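Long-range contacts in hypothetical protein TM0894 (Thermotoga maritima, PDB 1ZTC), which binds two nickel ions in a metallo-beta-lactamase fold and is probably a hydrolase, perhaps an endoribonuclease that cleaves RNA: residues Y39-I48 against F64-I74; I47-S55 against H86-E94. All blocks are in the same frame, centred on the assembly; numbering follows the deposited sequence. Where two conformers were deposited one is given.

Contact 1. Residues Y39-I48 against F64-I74; sequences YLEHKDRRII and FSELGISPDDI
Phe64, in the last turn of the helix of a beta-alpha-beta crossover, meets Ile48; in this unit strand 45-49 is followed by helix 57-67 and then by the parallel strand 76-78, and the helix end and the loop after it fold back over the beta hairpin 39-48. The approach is through the edge of the Phe64 ring, where CZ lies 4.0 Å from Ile48 CD1. One turn on, Leu67 lays CD1 over a face of the Tyr39 ring, a CH-pi contact 4.0 Å from the ring centroid. The carbonyl O of Leu67 accepts from a water that also donates, at longer range, to Glu41 OE2, the oxygen that receives the Tyr39 hydroxyl and so helps to fix the ring. Gly68, with positive phi, ends the helix in a Schellman motif and turns the chain toward Ile69, whose CD1 reaches Tyr39 OH at 3.7 Å. Asp73 OD2 takes the backbone N-H of Ser70, which steadies the loop just where Asp73 offers its carbonyl to Arg46. The arginine chain bends at chi3 (-63°), which turns NE back onto the loop: Arg46 NE donates to Asp73 O at 2.7 Å, the oxygen lying 22° out of the guanidinium plane, while NH2 adds a weak second bond to the same oxygen. Ile74 sets CD1 at the edge of the Tyr39 ring and also against Ile48 CD1, which its CG1 meets at 3.7 Å.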
loop_
_atom_site.group_PDB
_atom_site.type_symbol
_atom_site.label_atom_id
_atom_site.label_comp_id
_atom_site.label_asym_id
_atom_site.label_seq_id
_atom_site.Cartn_x
_atom_site.Cartn_y
_atom_site.Cartn_z
ATOM N N TYR A 39 -19.794 -5.725 -12.183
ATOM C CA TYR A 39 -20.853 -6.693 -12.053
ATOM C C TYR A 39 -22.043 -6.238 -12.898
ATOM O O TYR A 39 -22.407 -5.057 -12.880
ATOM C CB TYR A 39 -21.268 -6.792 -10.594
ATOM C CG TYR A 39 -22.462 -7.699 -10.319
ATOM C CD1 TYR A 39 -22.342 -9.073 -10.387
ATOM C CD2 TYR A 39 -23.699 -7.172 -9.968
ATOM C CE1 TYR A 39 -23.393 -9.888 -10.129
ATOM C CE2 TYR A 39 -24.773 -8.003 -9.698
ATOM C CZ TYR A 39 -24.605 -9.365 -9.766
ATOM O OH TYR A 39 -25.650 -10.226 -9.501
ATOM N N LEU A 40 -22.616 -7.175 -13.654
ATOM C CA LEU A 40 -23.761 -6.904 -14.509
ATOM C C LEU A 40 -24.834 -7.947 -14.303
ATOM O O LEU A 40 -24.533 -9.137 -14.202
ATOM C CB LEU A 40 -23.358 -6.933 -15.975
ATOM C CG LEU A 40 -22.258 -5.975 -16.403
ATOM C CD1 LEU A 40 -21.629 -6.446 -17.702
ATOM C CD2 LEU A 40 -22.834 -4.569 -16.577
ATOM N N GLU A 41 -26.082 -7.498 -14.246
ATOM C CA GLU A 41 -27.222 -8.390 -14.231
ATOM C C GLU A 41 -28.029 -8.187 -15.507
ATOM O O GLU A 41 -28.399 -7.064 -15.838
ATOM C CB GLU A 41 -28.118 -8.126 -13.005
ATOM C CG GLU A 41 -27.541 -8.651 -11.706
ATOM C CD GLU A 41 -28.467 -8.481 -10.493
ATOM O OE1 GLU A 41 -29.603 -7.954 -10.675
ATOM O OE2 GLU A 41 -28.041 -8.885 -9.363
ATOM N N HIS A 42 -28.287 -9.281 -16.211
ATOM C CA HIS A 42 -29.089 -9.279 -17.418
ATOM C C HIS A 42 -29.831 -10.590 -17.487
ATOM O O HIS A 42 -29.214 -11.650 -17.496
ATOM C CB HIS A 42 -28.201 -9.144 -18.647
ATOM C CG HIS A 42 -28.946 -9.208 -19.939
ATOM N ND1 HIS A 42 -29.801 -8.207 -20.355
ATOM C CD2 HIS A 42 -28.976 -10.161 -20.904
ATOM C CE1 HIS A 42 -30.307 -8.534 -21.530
ATOM N NE2 HIS A 42 -29.828 -9.715 -21.882
ATOM N N LYS A 43 -31.152 -10.501 -17.539
ATOM C CA LYS A 43 -32.025 -11.661 -17.463
ATOM C C LYS A 43 -31.611 -12.541 -16.271
ATOM O O LYS A 43 -31.635 -12.095 -15.131
ATOM C CB LYS A 43 -32.046 -12.446 -18.791
ATOM C CG LYS A 43 -32.589 -11.683 -19.980
ATOM C CD LYS A 43 -32.522 -12.554 -21.230
ATOM C CE LYS A 43 -33.247 -11.930 -22.409
ATOM N NZ LYS A 43 -33.043 -12.702 -23.680
ATOM N N ASP A 44 -31.215 -13.772 -16.552
ATOM C CA ASP A 44 -30.809 -14.743 -15.550
ATOM C C ASP A 44 -29.288 -14.824 -15.387
ATOM O O ASP A 44 -28.776 -15.729 -14.734
ATOM C CB ASP A 44 -31.327 -16.125 -15.993
ATOM C CG ASP A 44 -30.883 -16.518 -17.456
ATOM O OD1 ASP A 44 -30.727 -15.627 -18.341
ATOM O OD2 ASP A 44 -30.703 -17.732 -17.717
ATOM N N ARG A 45 -28.575 -13.896 -16.010
ATOM C CA ARG A 45 -27.129 -13.905 -15.974
ATOM C C ARG A 45 -26.605 -12.951 -14.908
ATOM O O ARG A 45 -27.099 -11.839 -14.727
ATOM C CB ARG A 45 -26.555 -13.530 -17.340
ATOM C CG ARG A 45 -27.155 -14.276 -18.518
ATOM C CD ARG A 45 -27.073 -15.776 -18.392
ATOM N NE ARG A 45 -25.786 -16.298 -18.829
ATOM C CZ ARG A 45 -25.441 -17.585 -18.778
ATOM N NH1 ARG A 45 -26.285 -18.504 -18.312
ATOM N NH2 ARG A 45 -24.240 -17.960 -19.195
ATOM N N ARG A 46 -25.586 -13.415 -14.199
ATOM C CA ARG A 46 -24.872 -12.611 -13.243
ATOM C C ARG A 46 -23.406 -12.633 -13.672
ATOM O O ARG A 46 -22.716 -13.658 -13.583
ATOM C CB ARG A 46 -25.112 -13.150 -11.841
ATOM C CG ARG A 46 -26.533 -12.823 -11.371
ATOM C CD ARG A 46 -26.923 -13.550 -10.109
ATOM N NE ARG A 46 -26.935 -15.004 -10.319
ATOM C CZ ARG A 46 -27.930 -15.713 -10.872
ATOM N NH1 ARG A 46 -29.047 -15.119 -11.308
ATOM N NH2 ARG A 46 -27.800 -17.036 -10.995
ATOM N N ILE A 47 -22.963 -11.478 -14.163
ATOM C CA ILE A 47 -21.768 -11.369 -14.974
ATOM C C ILE A 47 -20.724 -10.531 -14.262
ATOM O O ILE A 47 -21.012 -9.438 -13.753
ATOM C CB ILE A 47 -22.099 -10.693 -16.324
ATOM C CG1 ILE A 47 -23.253 -11.428 -17.026
ATOM C CG2 ILE A 47 -20.860 -10.598 -17.207
ATOM C CD1 ILE A 47 -23.995 -10.588 -18.043
ATOM N N ILE A 48 -19.499 -11.041 -14.237
ATOM C CA ILE A 48 -18.361 -10.252 -13.755
ATOM C C ILE A 48 -17.363 -10.002 -14.875
ATOM O O ILE A 48 -16.963 -10.920 -15.583
ATOM C CB ILE A 48 -17.666 -10.937 -12.550
ATOM C CG1 ILE A 48 -18.618 -10.894 -11.351
ATOM C CG2 ILE A 48 -16.328 -10.226 -12.220
ATOM C CD1 ILE A 48 -18.222 -11.728 -10.172
ATOM N N PHE A 64 -20.948 -8.459 -2.258
ATOM C CA PHE A 64 -21.717 -9.668 -2.444
ATOM C C PHE A 64 -22.813 -9.784 -1.383
ATOM O O PHE A 64 -23.956 -10.145 -1.687
ATOM C CB PHE A 64 -20.799 -10.898 -2.430
ATOM C CG PHE A 64 -20.270 -11.273 -3.801
ATOM C CD1 PHE A 64 -19.385 -10.444 -4.478
ATOM C CD2 PHE A 64 -20.668 -12.463 -4.421
ATOM C CE1 PHE A 64 -18.889 -10.791 -5.762
ATOM C CE2 PHE A 64 -20.195 -12.804 -5.695
ATOM C CZ PHE A 64 -19.290 -11.952 -6.358
ATOM N N SER A 65 -22.466 -9.456 -0.140
ATOM C CA SER A 65 -23.457 -9.437 0.943
ATOM C C SER A 65 -24.584 -8.441 0.664
ATOM O O SER A 65 -25.758 -8.781 0.789
ATOM C CB SER A 65 -22.800 -9.105 2.274
ATOM O OG SER A 65 -23.747 -9.188 3.313
ATOM N N GLU A 66 -24.240 -7.224 0.246
ATOM C CA GLU A 66 -25.254 -6.250 -0.135
ATOM C C GLU A 66 -26.152 -6.748 -1.256
ATOM O O GLU A 66 -27.343 -6.493 -1.250
ATOM C CB GLU A 66 -24.625 -4.960 -0.647
ATOM C CG GLU A 66 -24.032 -4.020 0.395
ATOM C CD GLU A 66 -23.142 -2.930 -0.257
ATOM O OE1 GLU A 66 -23.390 -2.583 -1.454
ATOM O OE2 GLU A 66 -22.192 -2.445 0.426
ATOM N N LEU A 67 -25.565 -7.389 -2.261
ATOM C CA LEU A 67 -26.323 -7.895 -3.405
ATOM C C LEU A 67 -27.152 -9.147 -3.090
ATOM O O LEU A 67 -28.036 -9.521 -3.863
ATOM C CB LEU A 67 -25.376 -8.214 -4.546
ATOM C CG LEU A 67 -24.796 -7.011 -5.266
ATOM C CD1 LEU A 67 -23.665 -7.471 -6.159
ATOM C CD2 LEU A 67 -25.865 -6.310 -6.067
ATOM N N GLY A 68 -26.854 -9.796 -1.974
ATOM C CA GLY A 68 -27.544 -11.003 -1.578
ATOM C C GLY A 68 -27.166 -12.203 -2.426
ATOM O O GLY A 68 -27.961 -13.131 -2.573
ATOM N N ILE A 69 -25.959 -12.204 -2.970
ATOM C CA ILE A 69 -25.512 -13.310 -3.804
ATOM C C ILE A 69 -24.246 -13.936 -3.262
ATOM O O ILE A 69 -23.567 -13.358 -2.422
ATOM C CB ILE A 69 -25.239 -12.875 -5.244
ATOM C CG1 ILE A 69 -24.158 -11.785 -5.277
ATOM C CG2 ILE A 69 -26.532 -12.423 -5.905
ATOM C CD1 ILE A 69 -23.657 -11.500 -6.655
ATOM N N SER A 70 -23.970 -15.130 -3.772
ATOM C CA SER A 70 -22.787 -15.887 -3.462
ATOM C C SER A 70 -21.953 -15.977 -4.740
ATOM O O SER A 70 -22.458 -15.748 -5.833
ATOM C CB SER A 70 -23.243 -17.263 -2.931
ATOM O OG SER A 70 -22.446 -18.332 -3.369
ATOM N N PRO A 71 -20.662 -16.284 -4.604
ATOM C CA PRO A 71 -19.845 -16.608 -5.776
ATOM C C PRO A 71 -20.460 -17.708 -6.660
ATOM O O PRO A 71 -20.285 -17.684 -7.857
ATOM C CB PRO A 71 -18.529 -17.102 -5.144
ATOM C CG PRO A 71 -18.460 -16.405 -3.816
ATOM C CD PRO A 71 -19.887 -16.344 -3.343
ATOM N N ASP A 72 -21.163 -18.655 -6.058
ATOM C CA ASP A 72 -21.818 -19.739 -6.800
ATOM C C ASP A 72 -22.893 -19.273 -7.763
ATOM O O ASP A 72 -23.314 -20.033 -8.632
ATOM C CB ASP A 72 -22.464 -20.753 -5.848
ATOM C CG ASP A 72 -21.460 -21.407 -4.920
ATOM O OD1 ASP A 72 -20.265 -21.471 -5.267
ATOM O OD2 ASP A 72 -21.864 -21.841 -3.828
ATOM N N ASP A 73 -23.351 -18.033 -7.596
ATOM C CA ASP A 73 -24.410 -17.479 -8.448
ATOM C C ASP A 73 -23.861 -16.787 -9.675
ATOM O O ASP A 73 -24.615 -16.399 -10.553
ATOM C CB ASP A 73 -25.272 -16.485 -7.665
ATOM C CG ASP A 73 -25.967 -17.122 -6.444
ATOM O OD1 ASP A 73 -26.561 -18.225 -6.551
ATOM O OD2 ASP A 73 -25.921 -16.494 -5.375
ATOM N N ILE A 74 -22.550 -16.615 -9.750
ATOM C CA ILE A 74 -21.958 -15.976 -10.912
ATOM C C ILE A 74 -21.937 -16.974 -12.069
ATOM O O ILE A 74 -21.369 -18.043 -11.941
ATOM C CB ILE A 74 -20.526 -15.491 -10.599
ATOM C CG1 ILE A 74 -20.555 -14.472 -9.437
ATOM C CG2 ILE A 74 -19.859 -14.931 -11.839
ATOM C CD1 ILE A 74 -21.529 -13.306 -9.606
HETATM O O HOH W 1 -28.882 -8.256 -6.276
#

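Contact 2. Residues I47-S55 against H86-E94. With NI (nickel (II) ion), chain E.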
loop_
_atom_site.group_PDB
_atom_site.type_symbol
_atom_site.label_atom_id
_atom_site.label_comp_id
_atom_site.label_asym_id
_atom_site.label_seq_id
_atom_site.Cartn_x
_atom_site.Cartn_y
_atom_site.Cartn_z
ATOM N N ILE A 47 -22.963 -11.478 -14.163
ATOM C CA ILE A 47 -21.768 -11.369 -14.974
ATOM C C ILE A 47 -20.724 -10.531 -14.262
ATOM O O ILE A 47 -21.012 -9.438 -13.753
ATOM C CB ILE A 47 -22.099 -10.693 -16.324
ATOM C CG1 ILE A 47 -23.253 -11.428 -17.026
ATOM C CG2 ILE A 47 -20.860 -10.598 -17.207
ATOM C CD1 ILE A 47 -23.995 -10.588 -18.043
ATOM N N ILE A 48 -19.499 -11.041 -14.237
ATOM C CA ILE A 48 -18.361 -10.252 -13.755
ATOM C C ILE A 48 -17.363 -10.002 -14.875
ATOM O O ILE A 48 -16.963 -10.920 -15.583
ATOM C CB ILE A 48 -17.666 -10.937 -12.550
ATOM C CG1 ILE A 48 -18.618 -10.894 -11.351
ATOM C CG2 ILE A 48 -16.328 -10.226 -12.220
ATOM C CD1 ILE A 48 -18.222 -11.728 -10.172
ATOM N N ILE A 49 -16.933 -8.752 -15.007
ATOM C CA ILE A 49 -15.816 -8.422 -15.886
ATOM C C ILE A 49 -14.637 -8.028 -15.017
ATOM O O ILE A 49 -14.734 -7.056 -14.257
ATOM C CB ILE A 49 -16.157 -7.295 -16.869
ATOM C CG1 ILE A 49 -17.376 -7.690 -17.721
ATOM C CG2 ILE A 49 -14.988 -7.011 -17.787
ATOM C CD1 ILE A 49 -17.807 -6.609 -18.737
ATOM N N ASP A 50 -13.544 -8.796 -15.140
ATOM C CA ASP A 50 -12.317 -8.658 -14.344
ATOM C C ASP A 50 -12.616 -8.845 -12.855
ATOM O O ASP A 50 -12.844 -7.868 -12.153
ATOM C CB ASP A 50 -11.604 -7.330 -14.623
ATOM C CG ASP A 50 -10.868 -7.330 -15.959
ATOM O OD1 ASP A 50 -10.895 -8.379 -16.643
ATOM O OD2 ASP A 50 -10.252 -6.303 -16.315
ATOM N N PRO A 51 -12.614 -10.112 -12.384
ATOM C CA PRO A 51 -12.947 -10.426 -10.988
ATOM C C PRO A 51 -11.979 -9.887 -9.934
ATOM O O PRO A 51 -12.325 -9.835 -8.744
ATOM C CB PRO A 51 -13.007 -11.968 -10.971
ATOM C CG PRO A 51 -12.114 -12.383 -12.095
ATOM C CD PRO A 51 -12.350 -11.337 -13.162
ATOM N N GLY A 52 -10.777 -9.497 -10.374
ATOM C CA GLY A 52 -9.868 -8.805 -9.535
ATOM C C GLY A 52 -8.870 -9.662 -8.776
ATOM O O GLY A 52 -8.628 -10.830 -9.082
ATOM N N ASN A 53 -8.290 -9.045 -7.763
ATOM C CA ASN A 53 -7.184 -9.611 -7.041
ATOM C C ASN A 53 -7.562 -9.893 -5.587
ATOM O O ASN A 53 -8.516 -9.346 -5.059
ATOM C CB ASN A 53 -6.007 -8.639 -7.111
ATOM C CG ASN A 53 -4.693 -9.275 -6.694
ATOM O OD1 ASN A 53 -4.467 -10.452 -6.965
ATOM N ND2 ASN A 53 -3.888 -8.530 -5.909
ATOM N N LEU A 54 -6.783 -10.763 -4.965
ATOM C CA LEU A 54 -6.989 -11.226 -3.629
ATOM C C LEU A 54 -7.158 -10.097 -2.615
ATOM O O LEU A 54 -7.935 -10.201 -1.661
ATOM C CB LEU A 54 -5.784 -12.096 -3.244
ATOM C CG LEU A 54 -5.802 -12.727 -1.853
ATOM C CD1 LEU A 54 -7.014 -13.619 -1.704
ATOM C CD2 LEU A 54 -4.508 -13.522 -1.616
ATOM N N SER A 55 -6.421 -9.015 -2.819
ATOM C CA SER A 55 -6.441 -7.894 -1.921
ATOM C C SER A 55 -7.803 -7.152 -1.811
ATOM O O SER A 55 -8.022 -6.419 -0.841
ATOM C CB SER A 55 -5.301 -6.933 -2.293
ATOM O OG SER A 55 -5.460 -6.408 -3.594
ATOM N N HIS A 86 -6.104 -8.834 -12.416
ATOM C CA HIS A 86 -7.439 -8.856 -13.035
ATOM C C HIS A 86 -8.187 -10.204 -12.901
ATOM O O HIS A 86 -9.426 -10.247 -12.874
ATOM C CB HIS A 86 -7.269 -8.521 -14.535
ATOM C CG HIS A 86 -6.864 -7.108 -14.782
ATOM N ND1 HIS A 86 -7.715 -6.184 -15.348
ATOM C CD2 HIS A 86 -5.717 -6.442 -14.496
ATOM C CE1 HIS A 86 -7.103 -5.014 -15.416
ATOM N NE2 HIS A 86 -5.903 -5.139 -14.885
ATOM N N ILE A 87 -7.446 -11.303 -12.872
ATOM C CA ILE A 87 -8.035 -12.623 -12.990
ATOM C C ILE A 87 -8.028 -13.485 -11.725
ATOM O O ILE A 87 -8.698 -14.521 -11.690
ATOM C CB ILE A 87 -7.349 -13.441 -14.104
ATOM C CG1 ILE A 87 -5.886 -13.777 -13.717
ATOM C CG2 ILE A 87 -7.427 -12.702 -15.422
ATOM C CD1 ILE A 87 -5.174 -14.643 -14.670
ATOM N N PHE A 88 -7.223 -13.136 -10.737
ATOM C CA PHE A 88 -6.991 -14.056 -9.616
ATOM C C PHE A 88 -8.294 -14.576 -8.986
ATOM O O PHE A 88 -8.446 -15.794 -8.727
ATOM C CB PHE A 88 -6.173 -13.404 -8.504
ATOM C CG PHE A 88 -5.990 -14.307 -7.335
ATOM C CD1 PHE A 88 -4.967 -15.225 -7.322
ATOM C CD2 PHE A 88 -6.899 -14.302 -6.282
ATOM C CE1 PHE A 88 -4.833 -16.141 -6.284
ATOM C CE2 PHE A 88 -6.769 -15.213 -5.234
ATOM C CZ PHE A 88 -5.723 -16.114 -5.237
ATOM N N ASN A 89 -9.221 -13.659 -8.749
ATOM C CA ASN A 89 -10.478 -13.986 -8.051
ATOM C C ASN A 89 -11.393 -14.900 -8.854
ATOM O O ASN A 89 -12.404 -15.370 -8.333
ATOM C CB ASN A 89 -11.243 -12.707 -7.605
ATOM C CG ASN A 89 -10.539 -11.947 -6.516
ATOM O OD1 ASN A 89 -9.737 -12.510 -5.795
ATOM N ND2 ASN A 89 -10.876 -10.657 -6.351
ATOM N N SER A 90 -11.035 -15.161 -10.114
ATOM C CA SER A 90 -11.745 -16.156 -10.951
ATOM C C SER A 90 -11.836 -17.523 -10.261
ATOM O O SER A 90 -12.765 -18.279 -10.499
ATOM C CB SER A 90 -11.040 -16.285 -12.295
ATOM O OG SER A 90 -9.727 -16.844 -12.180
ATOM N N VAL A 91 -10.872 -17.839 -9.393
ATOM C CA VAL A 91 -10.879 -19.079 -8.640
ATOM C C VAL A 91 -12.107 -19.237 -7.729
ATOM O O VAL A 91 -12.447 -20.351 -7.319
ATOM C CB VAL A 91 -9.562 -19.276 -7.815
ATOM C CG1 VAL A 91 -8.353 -19.212 -8.717
ATOM C CG2 VAL A 91 -9.427 -18.221 -6.660
ATOM N N LEU A 92 -12.794 -18.139 -7.435
ATOM C CA LEU A 92 -13.998 -18.183 -6.594
ATOM C C LEU A 92 -15.258 -18.660 -7.313
ATOM O O LEU A 92 -16.196 -19.088 -6.660
ATOM C CB LEU A 92 -14.281 -16.808 -6.002
ATOM C CG LEU A 92 -13.212 -16.267 -5.050
ATOM C CD1 LEU A 92 -13.424 -14.795 -4.786
ATOM C CD2 LEU A 92 -13.198 -17.074 -3.768
ATOM N N PHE A 93 -15.284 -18.577 -8.639
ATOM C CA PHE A 93 -16.527 -18.774 -9.387
ATOM C C PHE A 93 -16.520 -20.135 -10.101
ATOM O O PHE A 93 -16.123 -20.257 -11.250
ATOM C CB PHE A 93 -16.758 -17.602 -10.326
ATOM C CG PHE A 93 -16.604 -16.272 -9.649
ATOM C CD1 PHE A 93 -17.475 -15.898 -8.644
ATOM C CD2 PHE A 93 -15.550 -15.440 -9.953
ATOM C CE1 PHE A 93 -17.299 -14.701 -7.962
ATOM C CE2 PHE A 93 -15.374 -14.245 -9.291
ATOM C CZ PHE A 93 -16.264 -13.869 -8.298
ATOM N N GLU A 94 -17.006 -21.143 -9.396
ATOM C CA GLU A 94 -16.937 -22.529 -9.852
ATOM C C GLU A 94 -17.981 -22.858 -10.906
ATOM O O GLU A 94 -17.878 -23.890 -11.578
ATOM C CB GLU A 94 -17.211 -23.524 -8.698
ATOM C CG GLU A 94 -16.698 -23.168 -7.282
ATOM C CD GLU A 94 -15.344 -23.758 -6.936
ATOM O OE1 GLU A 94 -14.926 -24.755 -7.568
ATOM O OE2 GLU A 94 -14.704 -23.216 -6.004
HETATM NI NI NI E . -3.987 -3.987 -14.680
HETATM O O HOH W 2 -1.508 -3.596 -14.048
HETATM O O HOH W 3 -2.503 -5.924 -15.186
#
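Ile48 sends CD1 against the ring of Phe93, 3.5 Å from CZ, the two side chains crossing at about a right angle where strand 45-49 nears its end. Past the strand, Asp50 lies alongside His86 with its carboxylate nearly perpendicular to the imidazole. His86 ND1 donates to Asp50 OD2 at 2.7 Å; the acceptor sits in the ring plane, yet the nitrogen approaches from above the carboxylate plane. On the metal side of the ring, His86 NE2 binds a nickel ion at 2.2 Å; Asp174, His211 and two waters bind the same ion, and Asp85 also belongs to the site. The two bonds together fix the rotation of the ring, and Thr80 hydrogen-bonds the same carboxylate oxygen. Pro51 lays its ring along the opposing segment: CD packs on the carbonyl O of His86, CG lies by Ser90 N, and CB touches the edge of the Phe93 ring. Gly52 then pairs through its backbone in both directions. Its N-H goes to His86 O at 2.9 Å, and its carbonyl O accepts from Asn89 N at 2.9 Å. Asn89 CG stands beside its own backbone N (chi1 -68°), which directs the amide at the backbone of 51-53. ND2 donates to Pro51 O at 2.9 Å, close to the amide plane, and makes a weak bond to Asn53 O. Asn53 and Leu54 finish the contact on Phe88, Leu54 CB lying 3.8 Å from CE2. His81, His83, Asp85 and His86 form the HxHxDH motif of the metallo-beta-lactamase fold, whose last histidine is oriented here by the second-shell Asp50.

In the fold
The two contacts have centres 13 Å apart and share Ile47 and Ile48 on strand 45-49, in the six-stranded mixed sheet. Along the chain their segments alternate: hairpin 39-48 runs into 50-55, helix 57-67 and loop 68-74 follow, and 86-94 comes last. Contact 1 lies toward the periphery and fastens the crossover to the hairpin, whereas contact 2 is buried and reaches the metal site. They meet around Phe93, which Phe64 and Ile74 of contact 1 also touch, so one apolar cluster joins the crossover to Pro51, next to the residue that orients His86. Both also touch the second subunit, consistent with a homodimer.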